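Long-range contacts in probable branched-chain amino acid ABC transporter, amino acid binding protein (Thermus thermophilus, PDB 3LKB), which probably binds branched-chain amino acids for uptake by an ABC transporter, and is seen here holding valine: residues A[184-188]-A[213-217]; A[205-211]-A[232-238]. The protein carries 2 engineered substitutions. All coordinates share one frame; numbering follows the deposited sequence.

Contact 1. Residues A[184-188]-A[213-217]; sequences NLDNT and NILKD
Asn184, Asn187, Asn213 and Asp217 form a polar junction between a loop and a helix in an alpha/beta lobe of the periplasmic binding protein fold. Residues 184-188 lead into helix 188-196. Residues 213-217 belong to helix 208-220. The main acceptor is Asp217 OD2. It takes the backbone N of Asn187 at 3.0 Å and Asn187 ND2 at 2.9 Å, from opposite faces of the carboxylate plane. The ND2 bond comes in on the anti side and lies near the amide plane of Asn187. The second cross-link is between amides. Asn213 ND2 gives a nearly straight bond, 2.7 Å and 170°, to Asn184 OD1. The acceptor is in the amide plane of Asn213, but the donor sits above the carbonyl plane of Asn184. The two amide planes are turned 59° from each other. Ile214 CG1 packs 3.5 Å from Asn187 OD1, next to the polar groups.

Bonds within the loop position these groups. Asn187 CG lies beside its own backbone N (chi1 -56°), which lets N and ND2 reach the same oxygen. Asn187 ND2 also donates to Asn184 O, and Asn184 ND2 donates to Asn187 OD1. A leucine in place of Asn187 would probably leave Asp217 OD2 with only the backbone donor of this pair and Asn184 O without its side-chain donor. Asn184 ND2 has a further acceptor, Pro210 O, earlier on helix 208-220. Beyond the polar groups, Ile214 and Asp217 touch Leu191 of helix 188-196, and Leu185 packs on Ala240 of the second subunit. Asp186 OD1 and Asp217 OD2 lie 4.1 Å apart, a like-charge pair whose repulsion the donors on each oxygen probably offset. Thr188 OG1 donates to the syn lone pair of Asp186 OD1 at 2.8 Å.

Contact 2. Residues A[205-211]-A[232-238]; sequences QNVAGPV and YTGGPDL. With VAL (valine), chain C.
Asn206, Val207 and Ala208 run close past Tyr232 and Thr233, with the CA atoms of Ala208 and Thr233 4.5 Å apart, and the backbones are joined through water rather than by direct hydrogen bonds. One water accepts from Ala208 N and donates to Tyr232 O at 2.8 Å. Another donates to Asn206 O and Gln205 OE1, and accepts weakly from Tyr232 N. Gln205 NE2 bonds to Phe155 O. Val207 CA adds a CH...O contact to Tyr232 O at 3.4 Å.

The side chains fill in around this crossing. Thr233 CG2 rests on the backbone of Asn206, 3.3 Å from Asn206 O. It is placed there by a torsion that sets OG1 between N and C (chi1 62°) and lets OG1 bond to Ala230 O. Val211 CG2 meets the same methyl at 4.0 Å. Ala208 CB packs on Leu238 CB at the start of helix 236-242. Tyr232 uses CB against Val207 CG1, while its ring extends away to the ligand. Tyr232 OH bonds to Ala104 O and lies 3.3 Å from O of the bound valine. These loops follow adjacent parallel strands 201-205 and 226-229; the second brings Tyr232 to the valine site, as in periplasmic binding proteins.

Overall arrangement
Both contacts use helix 208-220. Contact 2 holds its N-terminal end and contact 1 a more central part, and their centres are about 13 Å apart. Contact 2 is buried, nearer the middle of the chain, and reaches the valine pocket through Tyr232. Contact 1 is only partly buried, about 24 Å from the chain centre, and borders the second subunit. Their chemistry differs accordingly. Contact 1 relies on direct side-chain hydrogen bonds among asparagines and an aspartate. Contact 2 relies on close backbones, bridging waters and apolar packing of alanine, valine and leucine side chains. Leu215 of contact 1 also packs against Leu238 of contact 2, which joins them directly.

Contact 1. Residues A[184-188]-A[213-217]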
loop_
_atom_site.group_PDB
_atom_site.type_symbol
_atom_site.label_atom_id
_atom_site.label_comp_id
_atom_site.label_asym_id
_atom_site.label_seq_id
_atom_site.Cartn_x
_atom_site.Cartn_y
_atom_site.Cartn_z
ATOM N N ASN A 184 -9.945 -12.042 4.694
ATOM C CA ASN A 184 -11.194 -12.792 4.853
ATOM C C ASN A 184 -11.783 -13.238 3.504
ATOM O O ASN A 184 -12.825 -12.782 3.041
ATOM C CB ASN A 184 -12.196 -11.949 5.638
ATOM C CG ASN A 184 -12.546 -10.613 4.927
ATOM O OD1 ASN A 184 -11.712 -9.989 4.273
ATOM N ND2 ASN A 184 -13.772 -10.203 5.058
ATOM N N LEU A 185 -11.088 -14.160 2.857
ATOM C CA LEU A 185 -11.488 -14.669 1.524
ATOM C C LEU A 185 -12.865 -15.356 1.500
ATOM O O LEU A 185 -13.547 -15.385 0.467
ATOM C CB LEU A 185 -10.415 -15.631 1.009
ATOM C CG LEU A 185 -9.281 -15.020 0.174
ATOM C CD1 LEU A 185 -9.003 -13.550 0.478
ATOM C CD2 LEU A 185 -8.012 -15.884 0.249
ATOM N N ASP A 186 -13.256 -15.922 2.633
ATOM C CA ASP A 186 -14.479 -16.698 2.682
ATOM C C ASP A 186 -15.202 -16.542 4.024
ATOM O O ASP A 186 -14.782 -17.024 5.032
ATOM C CB ASP A 186 -14.212 -18.177 2.345
ATOM C CG ASP A 186 -15.491 -19.010 2.331
ATOM O OD1 ASP A 186 -16.527 -18.492 1.850
ATOM O OD2 ASP A 186 -15.453 -20.161 2.839
ATOM N N ASN A 187 -16.311 -15.841 3.958
ATOM C CA ASN A 187 -17.102 -15.387 5.077
ATOM C C ASN A 187 -18.409 -16.143 5.120
ATOM O O ASN A 187 -19.285 -15.782 5.884
ATOM C CB ASN A 187 -17.391 -13.908 4.842
ATOM C CG ASN A 187 -16.118 -13.107 4.646
ATOM O OD1 ASN A 187 -15.467 -12.758 5.616
ATOM N ND2 ASN A 187 -15.742 -12.838 3.394
ATOM N N THR A 188 -18.541 -17.171 4.265
ATOM C CA THR A 188 -19.700 -18.111 4.267
ATOM C C THR A 188 -20.144 -18.544 5.657
ATOM O O THR A 188 -21.289 -18.307 6.026
ATOM C CB THR A 188 -19.460 -19.356 3.379
ATOM O OG1 THR A 188 -19.289 -18.932 2.027
ATOM C CG2 THR A 188 -20.680 -20.262 3.384
ATOM N N ASN A 213 -15.254 -7.880 0.988
ATOM C CA ASN A 213 -15.269 -9.335 0.913
ATOM C C ASN A 213 -16.555 -9.948 1.486
ATOM O O ASN A 213 -17.142 -10.901 0.922
ATOM C CB ASN A 213 -14.041 -9.900 1.628
ATOM C CG ASN A 213 -12.760 -9.627 0.864
ATOM O OD1 ASN A 213 -12.770 -9.535 -0.379
ATOM N ND2 ASN A 213 -11.648 -9.474 1.601
ATOM N N ILE A 214 -16.978 -9.421 2.627
ATOM C CA ILE A 214 -18.217 -9.868 3.232
ATOM C C ILE A 214 -19.416 -9.606 2.281
ATOM O O ILE A 214 -20.233 -10.505 2.086
ATOM C CB ILE A 214 -18.411 -9.235 4.629
ATOM C CG1 ILE A 214 -17.441 -9.884 5.619
ATOM C CG2 ILE A 214 -19.853 -9.399 5.092
ATOM C CD1 ILE A 214 -17.270 -9.125 6.905
ATOM N N LEU A 215 -19.497 -8.414 1.673
ATOM C CA LEU A 215 -20.606 -8.064 0.773
ATOM C C LEU A 215 -20.623 -8.947 -0.454
ATOM O O LEU A 215 -21.668 -9.393 -0.874
ATOM C CB LEU A 215 -20.500 -6.592 0.290
ATOM C CG LEU A 215 -20.391 -5.514 1.364
ATOM C CD1 LEU A 215 -20.247 -4.080 0.782
ATOM C CD2 LEU A 215 -21.528 -5.635 2.336
ATOM N N LYS A 216 -19.447 -9.184 -1.032
ATOM C CA LYS A 216 -19.331 -10.073 -2.175
ATOM C C LYS A 216 -19.911 -11.438 -1.846
ATOM O O LYS A 216 -20.696 -11.968 -2.590
ATOM C CB LYS A 216 -17.870 -10.162 -2.636
ATOM C CG LYS A 216 -17.563 -9.056 -3.637
ATOM C CD LYS A 216 -16.203 -8.493 -3.530
ATOM C CE LYS A 216 -15.154 -9.285 -4.283
ATOM N NZ LYS A 216 -13.828 -8.531 -4.158
ATOM N N ASP A 217 -19.543 -11.987 -0.702
ATOM C CA ASP A 217 -20.082 -13.272 -0.292
ATOM C C ASP A 217 -21.596 -13.188 -0.003
ATOM O O ASP A 217 -22.342 -14.052 -0.459
ATOM C CB ASP A 217 -19.300 -13.783 0.911
ATOM C CG ASP A 217 -17.953 -14.365 0.513
ATOM O OD1 ASP A 217 -17.798 -14.756 -0.679
ATOM O OD2 ASP A 217 -17.048 -14.417 1.390
#

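Contact 2. Residues A[205-211]-A[232-238]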
loop_
_atom_site.group_PDB
_atom_site.type_symbol
_atom_site.label_atom_id
_atom_site.label_comp_id
_atom_site.label_asym_id
_atom_site.label_seq_id
_atom_site.Cartn_x
_atom_site.Cartn_y
_atom_site.Cartn_z
ATOM N N GLN A 205 -17.499 -2.056 11.554
ATOM C CA GLN A 205 -16.445 -1.106 11.902
ATOM C C GLN A 205 -15.136 -1.652 11.386
ATOM O O GLN A 205 -14.489 -2.495 12.007
ATOM C CB GLN A 205 -16.374 -0.919 13.417
ATOM C CG GLN A 205 -15.102 -0.248 13.932
ATOM C CD GLN A 205 -14.999 1.285 13.636
ATOM O OE1 GLN A 205 -15.681 1.825 12.767
ATOM N NE2 GLN A 205 -14.106 1.965 14.357
ATOM N N ASN A 206 -14.686 -1.139 10.264
ATOM C CA ASN A 206 -13.553 -1.752 9.612
ATOM C C ASN A 206 -13.001 -0.814 8.556
ATOM O O ASN A 206 -13.528 0.296 8.396
ATOM C CB ASN A 206 -14.075 -3.029 8.960
ATOM C CG ASN A 206 -13.105 -4.186 9.072
ATOM O OD1 ASN A 206 -11.894 -3.982 9.032
ATOM N ND2 ASN A 206 -13.634 -5.407 9.223
ATOM N N VAL A 207 -11.948 -1.228 7.850
ATOM C CA VAL A 207 -11.579 -0.566 6.616
ATOM C C VAL A 207 -12.351 -1.296 5.543
ATOM O O VAL A 207 -13.021 -2.288 5.842
ATOM C CB VAL A 207 -10.068 -0.575 6.282
ATOM C CG1 VAL A 207 -9.331 0.573 7.039
ATOM C CG2 VAL A 207 -9.445 -1.974 6.542
ATOM N N ALA A 208 -12.246 -0.806 4.313
ATOM C CA ALA A 208 -13.099 -1.244 3.237
ATOM C C ALA A 208 -12.866 -2.671 2.680
ATOM O O ALA A 208 -13.821 -3.295 2.248
ATOM C CB ALA A 208 -13.081 -0.215 2.114
ATOM N N GLY A 209 -11.625 -3.169 2.633
ATOM C CA GLY A 209 -11.343 -4.523 2.035
ATOM C C GLY A 209 -12.048 -5.679 2.755
ATOM O O GLY A 209 -12.737 -6.472 2.149
ATOM N N PRO A 210 -11.915 -5.779 4.088
ATOM C CA PRO A 210 -12.740 -6.839 4.739
ATOM C C PRO A 210 -14.259 -6.699 4.524
ATOM O O PRO A 210 -14.990 -7.711 4.337
ATOM C CB PRO A 210 -12.385 -6.699 6.218
ATOM C CG PRO A 210 -10.897 -6.119 6.161
ATOM C CD PRO A 210 -10.998 -5.109 5.028
ATOM N N VAL A 211 -14.749 -5.463 4.544
ATOM C CA VAL A 211 -16.182 -5.247 4.331
ATOM C C VAL A 211 -16.607 -5.692 2.916
ATOM O O VAL A 211 -17.584 -6.430 2.772
ATOM C CB VAL A 211 -16.615 -3.782 4.621
ATOM C CG1 VAL A 211 -18.125 -3.569 4.263
ATOM C CG2 VAL A 211 -16.378 -3.453 6.064
ATOM N N TYR A 232 -14.505 4.586 8.093
ATOM C CA TYR A 232 -13.519 3.879 7.318
ATOM C C TYR A 232 -14.008 2.729 6.431
ATOM O O TYR A 232 -13.237 2.182 5.648
ATOM C CB TYR A 232 -12.368 3.437 8.219
ATOM C CG TYR A 232 -11.503 4.632 8.601
ATOM C CD1 TYR A 232 -11.512 5.133 9.927
ATOM C CD2 TYR A 232 -10.775 5.347 7.629
ATOM C CE1 TYR A 232 -10.777 6.254 10.284
ATOM C CE2 TYR A 232 -10.014 6.482 7.991
ATOM C CZ TYR A 232 -10.006 6.906 9.323
ATOM O OH TYR A 232 -9.309 8.010 9.724
ATOM N N THR A 233 -15.276 2.385 6.520
ATOM C CA THR A 233 -15.818 1.289 5.737
ATOM C C THR A 233 -16.205 1.669 4.317
ATOM O O THR A 233 -16.358 0.778 3.474
ATOM C CB THR A 233 -17.098 0.684 6.385
ATOM O OG1 THR A 233 -18.114 1.699 6.449
ATOM C CG2 THR A 233 -16.808 0.177 7.797
ATOM N N GLY A 234 -16.402 2.954 4.024
ATOM C CA GLY A 234 -17.120 3.285 2.790
ATOM C C GLY A 234 -16.445 4.239 1.833
ATOM O O GLY A 234 -15.224 4.354 1.832
ATOM N N GLY A 235 -17.285 4.964 1.069
ATOM C CA GLY A 235 -16.889 5.832 -0.003
ATOM C C GLY A 235 -16.521 5.038 -1.246
ATOM O O GLY A 235 -16.724 3.808 -1.325
ATOM N N PRO A 236 -15.899 5.731 -2.211
ATOM C CA PRO A 236 -15.485 5.158 -3.488
ATOM C C PRO A 236 -14.550 3.988 -3.368
ATOM O O PRO A 236 -14.566 3.127 -4.234
ATOM C CB PRO A 236 -14.792 6.341 -4.181
ATOM C CG PRO A 236 -15.446 7.505 -3.656
ATOM C CD PRO A 236 -15.653 7.192 -2.177
ATOM N N ASP A 237 -13.757 3.939 -2.309
ATOM C CA ASP A 237 -12.982 2.744 -1.995
ATOM C C ASP A 237 -13.836 1.489 -1.849
ATOM O O ASP A 237 -13.528 0.464 -2.474
ATOM C CB ASP A 237 -12.139 2.953 -0.737
ATOM C CG ASP A 237 -11.711 4.406 -0.575
ATOM O OD1 ASP A 237 -10.562 4.646 -1.018
ATOM O OD2 ASP A 237 -12.569 5.302 -0.104
ATOM N N LEU A 238 -14.900 1.528 -1.046
ATOM C CA LEU A 238 -15.748 0.342 -0.930
ATOM C C LEU A 238 -16.356 -0.047 -2.278
ATOM O O LEU A 238 -16.406 -1.224 -2.644
ATOM C CB LEU A 238 -16.850 0.525 0.118
ATOM C CG LEU A 238 -17.607 -0.710 0.660
ATOM C CD1 LEU A 238 -18.256 -0.439 1.986
ATOM C CD2 LEU A 238 -18.755 -0.918 -0.218
HETATM N N VAL C . -7.866 2.683 10.966
HETATM C CA VAL C . -8.090 3.748 12.018
HETATM C C VAL C . -7.110 4.869 11.978
HETATM O O VAL C . -7.463 5.823 11.321
HETATM C CB VAL C . -8.029 3.225 13.435
HETATM C CG1 VAL C . -6.701 2.770 13.801
HETATM C CG2 VAL C . -8.401 4.267 14.292
HETATM O O HOH W 1 -14.829 2.305 10.164
HETATM O O HOH W 2 -10.935 1.969 4.004
#